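Local structure of histone-lysine N-methyltransferase, H3 lysine-9 specific SUVH6 (Arabidopsis thaliana, 6A5K) at residues A[271-283]-A[379-391]. The protein catalyses the methylation of histone H3 on its H3K9 site, with S-adenosylmethionine as methyl donor, and probably reads methylated DNA through its SRA domain. The protein carries 1 engineered substitution. Sequence-based numbering, arbitrary orientation.
Sequences TYTVKLIYPDWCR and ICEYVGELLEDSE
Ile-277 meets Glu-385 in a single parallel beta bridge: Ile-277 N gives a nearly straight bond to Gly-384 O (3.2 Å, 173°), and Leu-386 N returns a shorter, more bent one to Ile-277 O (2.8 Å, 155°). Packing of the flanking side chains accompanies the two backbone bonds. Leu-276 turns its CD2 methyl onto CD2 of Leu-386 at 3.6 Å, while its CD1 lies 3.3 Å from Glu-381 OE2. Glu-381 reaches there with CG anti to the backbone N (chi1 -176°) and an extended chain, crossing Leu-276 at about a right angle; the same OE2 is hydrogen-bonded to His-477, which Leu-276 also touches. With an alanine at Leu-276 both methyls are gone, and a gap would probably open between the Leu-386 methyl and the Glu-381 carboxylate, with less apolar cover beside the bond to His-477. Before the bridge, the chain bends around Val-383, whose CG1 methyl sits 3.4 Å from Thr-273 O, a buried carbonyl without a polar partner in the model. Beyond it, Pro-279 rests its CG on Leu-386 O at 3.3 Å, its ring crossing the leucine side chain. Ile-277 and Glu-385 run side by side, with Ile-277 CD1 3.9 Å from Glu-385 CG. The bridge thus adds a short pre-SET segment to an outer strand, 385-388, of a three-stranded sheet, and the side chain of Tyr-382, whose first bond points away from 271-283, comes within about 5 Å of the bound S-adenosylmethionine: a pre-SET chain packed against the SET fold, as in SUV39-family methyltransferases.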
ATOM      1  N   THR A 271      -7.797  25.186  10.946  1.00 28.04           N
ATOM      2  CA  THR A 271      -7.857  24.664  12.309  1.00 28.84           C
ATOM      3  C   THR A 271      -7.837  23.138  12.307  1.00 28.72           C
ATOM      4  O   THR A 271      -8.745  22.498  11.772  1.00 24.28           O
ATOM      5  CB  THR A 271      -9.117  25.159  13.045  1.00 37.47           C
ATOM      6  OG1 THR A 271      -9.160  26.592  13.006  1.00 33.02           O
ATOM      7  CG2 THR A 271      -9.120  24.694  14.498  1.00 35.97           C
ATOM      8  N   TYR A 272      -6.805  22.551  12.904  1.00 26.55           N
ATOM      9  CA  TYR A 272      -6.689  21.101  12.897  1.00 28.13           C
ATOM     10  C   TYR A 272      -7.712  20.487  13.838  1.00 27.46           C
ATOM     11  O   TYR A 272      -7.853  20.920  14.977  1.00 29.42           O
ATOM     12  CB  TYR A 272      -5.276  20.639  13.288  1.00 31.14           C
ATOM     13  CG  TYR A 272      -5.008  19.222  12.827  1.00 22.02           C
ATOM     14  CD1 TYR A 272      -5.476  18.133  13.552  1.00 24.19           C
ATOM     15  CD2 TYR A 272      -4.321  18.977  11.650  1.00 23.82           C
ATOM     16  CE1 TYR A 272      -5.257  16.831  13.119  1.00 23.31           C
ATOM     17  CE2 TYR A 272      -4.098  17.684  11.205  1.00 22.32           C
ATOM     18  CZ  TYR A 272      -4.563  16.615  11.943  1.00 22.68           C
ATOM     19  OH  TYR A 272      -4.336  15.336  11.490  1.00 17.65           O
ATOM     20  N   THR A 273      -8.417  19.469  13.358  1.00 24.19           N
ATOM     21  CA  THR A 273      -9.423  18.794  14.168  1.00 27.61           C
ATOM     22  C   THR A 273      -9.330  17.278  14.018  1.00 27.08           C
ATOM     23  O   THR A 273      -9.283  16.765  12.899  1.00 27.72           O
ATOM     24  CB  THR A 273     -10.846  19.240  13.779  1.00 34.62           C
ATOM     25  OG1 THR A 273     -10.870  20.661  13.584  1.00 43.19           O
ATOM     26  CG2 THR A 273     -11.829  18.857  14.870  1.00 31.80           C
ATOM     27  N   VAL A 274      -9.309  16.560  15.136  1.00 27.82           N
ATOM     28  CA  VAL A 274      -9.303  15.098  15.088  1.00 30.50           C
ATOM     29  C   VAL A 274     -10.717  14.539  15.261  1.00 33.48           C
ATOM     30  O   VAL A 274     -10.932  13.330  15.195  1.00 38.69           O
ATOM     31  CB  VAL A 274      -8.384  14.481  16.170  1.00 34.63           C
ATOM     32  CG1 VAL A 274      -7.021  15.144  16.159  1.00 38.80           C
ATOM     33  CG2 VAL A 274      -9.022  14.612  17.543  1.00 38.45           C
ATOM     34  N   LYS A 275     -11.684  15.422  15.476  1.00 42.00           N
ATOM     35  CA  LYS A 275     -13.059  14.984  15.694  1.00 40.38           C
ATOM     36  C   LYS A 275     -14.031  15.555  14.667  1.00 32.40           C
ATOM     37  O   LYS A 275     -13.959  16.729  14.306  1.00 32.35           O
ATOM     38  CB  LYS A 275     -13.519  15.357  17.109  1.00 42.82           C
ATOM     39  CG  LYS A 275     -12.690  14.713  18.206  1.00 49.13           C
ATOM     40  CD  LYS A 275     -13.537  13.804  19.084  1.00 54.76           C
ATOM     41  CE  LYS A 275     -13.721  14.394  20.475  1.00 60.80           C
ATOM     42  NZ  LYS A 275     -13.934  13.334  21.505  1.00 64.41           N
ATOM     43  N   LEU A 276     -14.948  14.712  14.209  1.00 34.20           N
ATOM     44  CA  LEU A 276     -15.996  15.163  13.305  1.00 35.62           C
ATOM     45  C   LEU A 276     -16.887  16.196  13.981  1.00 35.21           C
ATOM     46  O   LEU A 276     -17.173  16.104  15.177  1.00 36.75           O
ATOM     47  CB  LEU A 276     -16.839  13.984  12.821  1.00 37.47           C
ATOM     48  CG  LEU A 276     -16.205  13.076  11.771  1.00 31.79           C
ATOM     49  CD1 LEU A 276     -17.074  11.844  11.560  1.00 29.70           C
ATOM     50  CD2 LEU A 276     -16.017  13.843  10.468  1.00 27.33           C
ATOM     51  N   ILE A 277     -17.311  17.190  13.214  1.00 32.97           N
ATOM     52  CA  ILE A 277     -18.254  18.172  13.719  1.00 35.76           C
ATOM     53  C   ILE A 277     -19.627  17.900  13.122  1.00 35.53           C
ATOM     54  O   ILE A 277     -19.822  18.003  11.910  1.00 33.80           O
ATOM     55  CB  ILE A 277     -17.801  19.600  13.402  1.00 37.53           C
ATOM     56  CG1 ILE A 277     -16.395  19.825  13.963  1.00 38.05           C
ATOM     57  CG2 ILE A 277     -18.803  20.624  13.951  1.00 40.52           C
ATOM     58  CD1 ILE A 277     -15.737  21.074  13.460  1.00 39.44           C
ATOM     59  N   TYR A 278     -20.564  17.525  13.986  1.00 38.14           N
ATOM     60  CA  TYR A 278     -21.913  17.179  13.563  1.00 40.64           C
ATOM     61  C   TYR A 278     -22.840  18.374  13.675  1.00 50.13           C
ATOM     62  O   TYR A 278     -22.676  19.212  14.562  1.00 53.78           O
ATOM     63  CB  TYR A 278     -22.471  16.033  14.413  1.00 42.03           C
ATOM     64  CG  TYR A 278     -21.830  14.679  14.189  1.00 45.97           C
ATOM     65  CD1 TYR A 278     -22.250  13.850  13.156  1.00 44.37           C
ATOM     66  CD2 TYR A 278     -20.819  14.219  15.026  1.00 48.82           C
ATOM     67  CE1 TYR A 278     -21.672  12.608  12.954  1.00 44.25           C
ATOM     68  CE2 TYR A 278     -20.237  12.980  14.832  1.00 47.93           C
ATOM     69  CZ  TYR A 278     -20.665  12.179  13.793  1.00 45.75           C
ATOM     70  OH  TYR A 278     -20.089  10.943  13.593  1.00 40.72           O
ATOM     71  N   PRO A 279     -23.825  18.465  12.769  1.00 53.28           N
ATOM     72  CA  PRO A 279     -24.951  19.341  13.096  1.00 57.79           C
ATOM     73  C   PRO A 279     -25.665  18.750  14.307  1.00 61.97           C
ATOM     74  O   PRO A 279     -25.499  17.559  14.585  1.00 61.13           O
ATOM     75  CB  PRO A 279     -25.828  19.298  11.836  1.00 53.05           C
ATOM     76  CG  PRO A 279     -24.933  18.759  10.752  1.00 51.25           C
ATOM     77  CD  PRO A 279     -23.969  17.843  11.444  1.00 51.16           C
ATOM     78  N   ASP A 280     -26.442  19.555  15.020  1.00 67.79           N
ATOM     79  CA  ASP A 280     -27.063  19.080  16.250  1.00 64.52           C
ATOM     80  C   ASP A 280     -28.149  18.033  15.987  1.00 60.42           C
ATOM     81  O   ASP A 280     -28.301  17.081  16.758  1.00 57.96           O
ATOM     82  CB  ASP A 280     -27.628  20.255  17.039  1.00 66.94           C
ATOM     83  CG  ASP A 280     -26.570  21.294  17.362  1.00 71.64           C
ATOM     84  OD1 ASP A 280     -25.442  20.894  17.721  1.00 72.31           O
ATOM     85  OD2 ASP A 280     -26.860  22.507  17.269  1.00 74.05           O
ATOM     86  N   TRP A 281     -28.876  18.182  14.882  1.00 52.60           N
ATOM     87  CA  TRP A 281     -29.943  17.241  14.557  1.00 54.72           C
ATOM     88  C   TRP A 281     -29.394  15.954  13.945  1.00 52.42           C
ATOM     89  O   TRP A 281     -30.160  15.106  13.492  1.00 52.59           O
ATOM     90  CB  TRP A 281     -30.965  17.885  13.612  1.00 58.39           C
ATOM     91  CG  TRP A 281     -30.429  18.200  12.247  1.00 60.31           C
ATOM     92  CD1 TRP A 281     -30.485  17.402  11.139  1.00 61.22           C
ATOM     93  CD2 TRP A 281     -29.766  19.401  11.842  1.00 62.27           C
ATOM     94  NE1 TRP A 281     -29.890  18.031  10.071  1.00 61.12           N
ATOM     95  CE2 TRP A 281     -29.441  19.261  10.477  1.00 62.04           C
ATOM     96  CE3 TRP A 281     -29.413  20.584  12.501  1.00 67.43           C
ATOM     97  CZ2 TRP A 281     -28.778  20.257   9.760  1.00 64.43           C
ATOM     98  CZ3 TRP A 281     -28.756  21.571  11.788  1.00 69.13           C
ATOM     99  CH2 TRP A 281     -28.446  21.402  10.431  1.00 67.64           C
ATOM    100  N   CYS A 282     -28.070  15.812  13.938  1.00 54.00           N
ATOM    101  CA  CYS A 282     -27.427  14.615  13.405  1.00 55.38           C
ATOM    102  C   CYS A 282     -26.490  13.959  14.413  1.00 56.70           C
ATOM    103  O   CYS A 282     -25.696  13.094  14.048  1.00 57.41           O
ATOM    104  CB  CYS A 282     -26.643  14.941  12.129  1.00 55.85           C
ATOM    105  SG  CYS A 282     -27.620  15.651  10.781  1.00 73.51           S
ATOM    106  N   ARG A 283     -26.577  14.368  15.677  1.00 58.18           N
ATOM    107  CA  ARG A 283     -25.729  13.785  16.715  1.00 55.92           C
ATOM    108  C   ARG A 283     -26.105  12.324  16.972  1.00 51.11           C
ATOM    109  O   ARG A 283     -27.283  11.995  17.120  1.00 45.86           O
ATOM    110  CB  ARG A 283     -25.818  14.603  18.005  1.00 60.16           C
ATOM    111  CG  ARG A 283     -25.202  15.999  17.881  1.00 64.55           C
ATOM    112  CD  ARG A 283     -24.105  16.234  18.915  1.00 67.42           C
ATOM    113  NE  ARG A 283     -24.423  17.337  19.819  1.00 69.96           N
ATOM    114  CZ  ARG A 283     -23.556  17.883  20.666  1.00 70.82           C
ATOM    115  NH1 ARG A 283     -22.310  17.429  20.727  1.00 67.41           N
ATOM    116  NH2 ARG A 283     -23.931  18.884  21.451  1.00 75.04           N
ATOM    117  N   ILE A 379      -5.269   4.199   6.856  1.00 14.43           N
ATOM    118  CA  ILE A 379      -4.414   5.383   6.792  1.00 13.63           C
ATOM    119  C   ILE A 379      -4.897   6.444   7.774  1.00 15.69           C
ATOM    120  O   ILE A 379      -4.254   6.728   8.780  1.00 14.24           O
ATOM    121  CB  ILE A 379      -4.393   6.012   5.375  1.00 12.12           C
ATOM    122  CG1 ILE A 379      -4.106   4.954   4.298  1.00 15.63           C
ATOM    123  CG2 ILE A 379      -3.396   7.180   5.333  1.00 10.03           C
ATOM    124  CD1 ILE A 379      -2.799   4.185   4.514  1.00 14.50           C
ATOM    125  N   CYS A 380      -6.050   7.023   7.463  1.00 17.03           N
ATOM    126  CA  CYS A 380      -6.639   8.080   8.276  1.00 18.22           C
ATOM    127  C   CYS A 380      -8.087   8.267   7.864  1.00 14.14           C
ATOM    128  O   CYS A 380      -8.531   7.700   6.870  1.00 11.75           O
ATOM    129  CB  CYS A 380      -5.875   9.402   8.113  1.00 12.96           C
ATOM    130  SG  CYS A 380      -6.000  10.109   6.448  1.00 16.88           S
ATOM    131  N   GLU A 381      -8.807   9.073   8.636  1.00 14.12           N
ATOM    132  CA  GLU A 381     -10.175   9.468   8.313  1.00 15.15           C
ATOM    133  C   GLU A 381     -10.171  10.780   7.541  1.00 16.21           C
ATOM    134  O   GLU A 381      -9.231  11.561   7.658  1.00 15.97           O
ATOM    135  CB  GLU A 381     -11.004   9.614   9.600  1.00 15.44           C
ATOM    136  CG  GLU A 381     -12.483   9.927   9.386  1.00 14.11           C
ATOM    137  CD  GLU A 381     -13.312   9.764  10.653  1.00 19.93           C
ATOM    138  OE1 GLU A 381     -12.733   9.470  11.718  1.00 22.37           O
ATOM    139  OE2 GLU A 381     -14.547   9.931  10.583  1.00 21.93           O
ATOM    140  N   TYR A 382     -11.213  11.024   6.747  1.00 18.76           N
ATOM    141  CA  TYR A 382     -11.450  12.374   6.248  1.00 13.64           C
ATOM    142  C   TYR A 382     -12.285  13.115   7.281  1.00 15.40           C
ATOM    143  O   TYR A 382     -13.494  12.913   7.373  1.00 14.53           O
ATOM    144  CB  TYR A 382     -12.153  12.369   4.885  1.00 14.22           C
ATOM    145  CG  TYR A 382     -12.058  13.707   4.184  1.00 15.72           C
ATOM    146  CD1 TYR A 382     -12.953  14.733   4.471  1.00 13.51           C
ATOM    147  CD2 TYR A 382     -11.068  13.946   3.242  1.00 13.76           C
ATOM    148  CE1 TYR A 382     -12.858  15.965   3.840  1.00 12.25           C
ATOM    149  CE2 TYR A 382     -10.966  15.173   2.608  1.00 15.55           C
ATOM    150  CZ  TYR A 382     -11.866  16.177   2.912  1.00 14.65           C
ATOM    151  OH  TYR A 382     -11.764  17.395   2.280  1.00 16.04           O
ATOM    152  N   VAL A 383     -11.634  13.957   8.073  1.00 12.98           N
ATOM    153  CA  VAL A 383     -12.325  14.654   9.154  1.00 18.26           C
ATOM    154  C   VAL A 383     -12.601  16.107   8.783  1.00 19.89           C
ATOM    155  O   VAL A 383     -11.744  16.784   8.212  1.00 18.78           O
ATOM    156  CB  VAL A 383     -11.510  14.589  10.467  1.00 20.38           C
ATOM    157  CG1 VAL A 383     -12.136  15.471  11.545  1.00 21.47           C
ATOM    158  CG2 VAL A 383     -11.405  13.151  10.952  1.00 19.95           C
ATOM    159  N   GLY A 384     -13.805  16.572   9.112  1.00 17.84           N
ATOM    160  CA  GLY A 384     -14.205  17.947   8.883  1.00 18.72           C
ATOM    161  C   GLY A 384     -15.591  18.165   9.466  1.00 20.52           C
ATOM    162  O   GLY A 384     -16.024  17.405  10.332  1.00 22.00           O
ATOM    163  N   GLU A 385     -16.293  19.189   8.994  1.00 18.75           N
ATOM    164  CA  GLU A 385     -17.662  19.438   9.443  1.00 19.04           C
ATOM    165  C   GLU A 385     -18.647  18.710   8.536  1.00 19.93           C
ATOM    166  O   GLU A 385     -18.601  18.883   7.318  1.00 17.86           O
ATOM    167  CB  GLU A 385     -17.993  20.934   9.451  1.00 22.85           C
ATOM    168  CG  GLU A 385     -16.865  21.862   9.864  1.00 32.41           C
ATOM    169  CD  GLU A 385     -17.275  23.332   9.793  1.00 37.54           C
ATOM    170  OE1 GLU A 385     -18.409  23.660  10.211  1.00 41.87           O
ATOM    171  OE2 GLU A 385     -16.470  24.158   9.311  1.00 33.69           O
ATOM    172  N   LEU A 386     -19.527  17.901   9.123  1.00 18.14           N
ATOM    173  CA  LEU A 386     -20.616  17.267   8.377  1.00 20.31           C
ATOM    174  C   LEU A 386     -21.666  18.300   7.990  1.00 20.08           C
ATOM    175  O   LEU A 386     -22.193  19.001   8.850  1.00 18.92           O
ATOM    176  CB  LEU A 386     -21.288  16.157   9.197  1.00 18.04           C
ATOM    177  CG  LEU A 386     -20.815  14.705   9.104  1.00 29.79           C
ATOM    178  CD1 LEU A 386     -20.614  14.293   7.652  1.00 25.11           C
ATOM    179  CD2 LEU A 386     -19.557  14.465   9.932  1.00 34.67           C
ATOM    180  N   LEU A 387     -21.986  18.375   6.703  1.00 17.77           N
ATOM    181  CA  LEU A 387     -22.972  19.337   6.205  1.00 18.34           C
ATOM    182  C   LEU A 387     -23.927  18.683   5.217  1.00 18.01           C
ATOM    183  O   LEU A 387     -23.530  17.798   4.471  1.00 17.34           O
ATOM    184  CB  LEU A 387     -22.278  20.518   5.515  1.00 18.73           C
ATOM    185  CG  LEU A 387     -21.331  21.434   6.292  1.00 22.70           C
ATOM    186  CD1 LEU A 387     -20.731  22.470   5.356  1.00 19.79           C
ATOM    187  CD2 LEU A 387     -22.052  22.109   7.462  1.00 22.78           C
ATOM    188  N   GLU A 388     -25.182  19.124   5.204  1.00 18.62           N
ATOM    189  CA  GLU A 388     -26.054  18.849   4.065  1.00 19.16           C
ATOM    190  C   GLU A 388     -25.363  19.360   2.808  1.00 21.82           C
ATOM    191  O   GLU A 388     -24.704  20.402   2.854  1.00 18.97           O
ATOM    192  CB  GLU A 388     -27.419  19.536   4.218  1.00 21.79           C
ATOM    193  CG  GLU A 388     -28.161  19.203   5.495  1.00 30.46           C
ATOM    194  CD  GLU A 388     -29.461  19.979   5.624  1.00 39.10           C
ATOM    195  OE1 GLU A 388     -30.515  19.341   5.823  1.00 42.56           O
ATOM    196  OE2 GLU A 388     -29.429  21.225   5.524  1.00 43.47           O
ATOM    197  N   ASP A 389     -25.513  18.639   1.698  1.00 18.24           N
ATOM    198  CA  ASP A 389     -24.899  19.047   0.430  1.00 20.40           C
ATOM    199  C   ASP A 389     -25.200  20.503   0.084  1.00 19.41           C
ATOM    200  O   ASP A 389     -24.306  21.242  -0.315  1.00 19.71           O
ATOM    201  CB  ASP A 389     -25.359  18.147  -0.724  1.00 20.24           C
ATOM    202  CG  ASP A 389     -24.730  16.762  -0.679  1.00 22.70           C
ATOM    203  OD1 ASP A 389     -23.738  16.563   0.059  1.00 20.92           O
ATOM    204  OD2 ASP A 389     -25.224  15.870  -1.402  1.00 21.84           O
ATOM    205  N   SER A 390     -26.456  20.916   0.252  1.00 20.09           N
ATOM    206  CA  SER A 390     -26.868  22.279  -0.092  1.00 24.79           C
ATOM    207  C   SER A 390     -26.149  23.326   0.758  1.00 24.16           C
ATOM    208  O   SER A 390     -25.796  24.403   0.274  1.00 23.27           O
ATOM    209  CB  SER A 390     -28.384  22.435   0.059  1.00 27.39           C
ATOM    210  OG  SER A 390     -28.770  22.326   1.417  1.00 27.05           O
ATOM    211  N   GLU A 391     -25.923  23.001   2.025  1.00 21.29           N
ATOM    212  CA  GLU A 391     -25.188  23.894   2.908  1.00 21.69           C
ATOM    213  C   GLU A 391     -23.711  24.004   2.514  1.00 21.41           C
ATOM    214  O   GLU A 391     -23.148  25.099   2.508  1.00 22.72           O
ATOM    215  CB  GLU A 391     -25.307  23.429   4.357  1.00 22.37           C
ATOM    216  CG  GLU A 391     -24.688  24.395   5.358  1.00 27.75           C
ATOM    217  CD  GLU A 391     -25.302  25.785   5.277  1.00 36.89           C
ATOM    218  OE1 GLU A 391     -26.530  25.886   5.060  1.00 40.85           O
ATOM    219  OE2 GLU A 391     -24.558  26.777   5.430  1.00 37.88           O
TER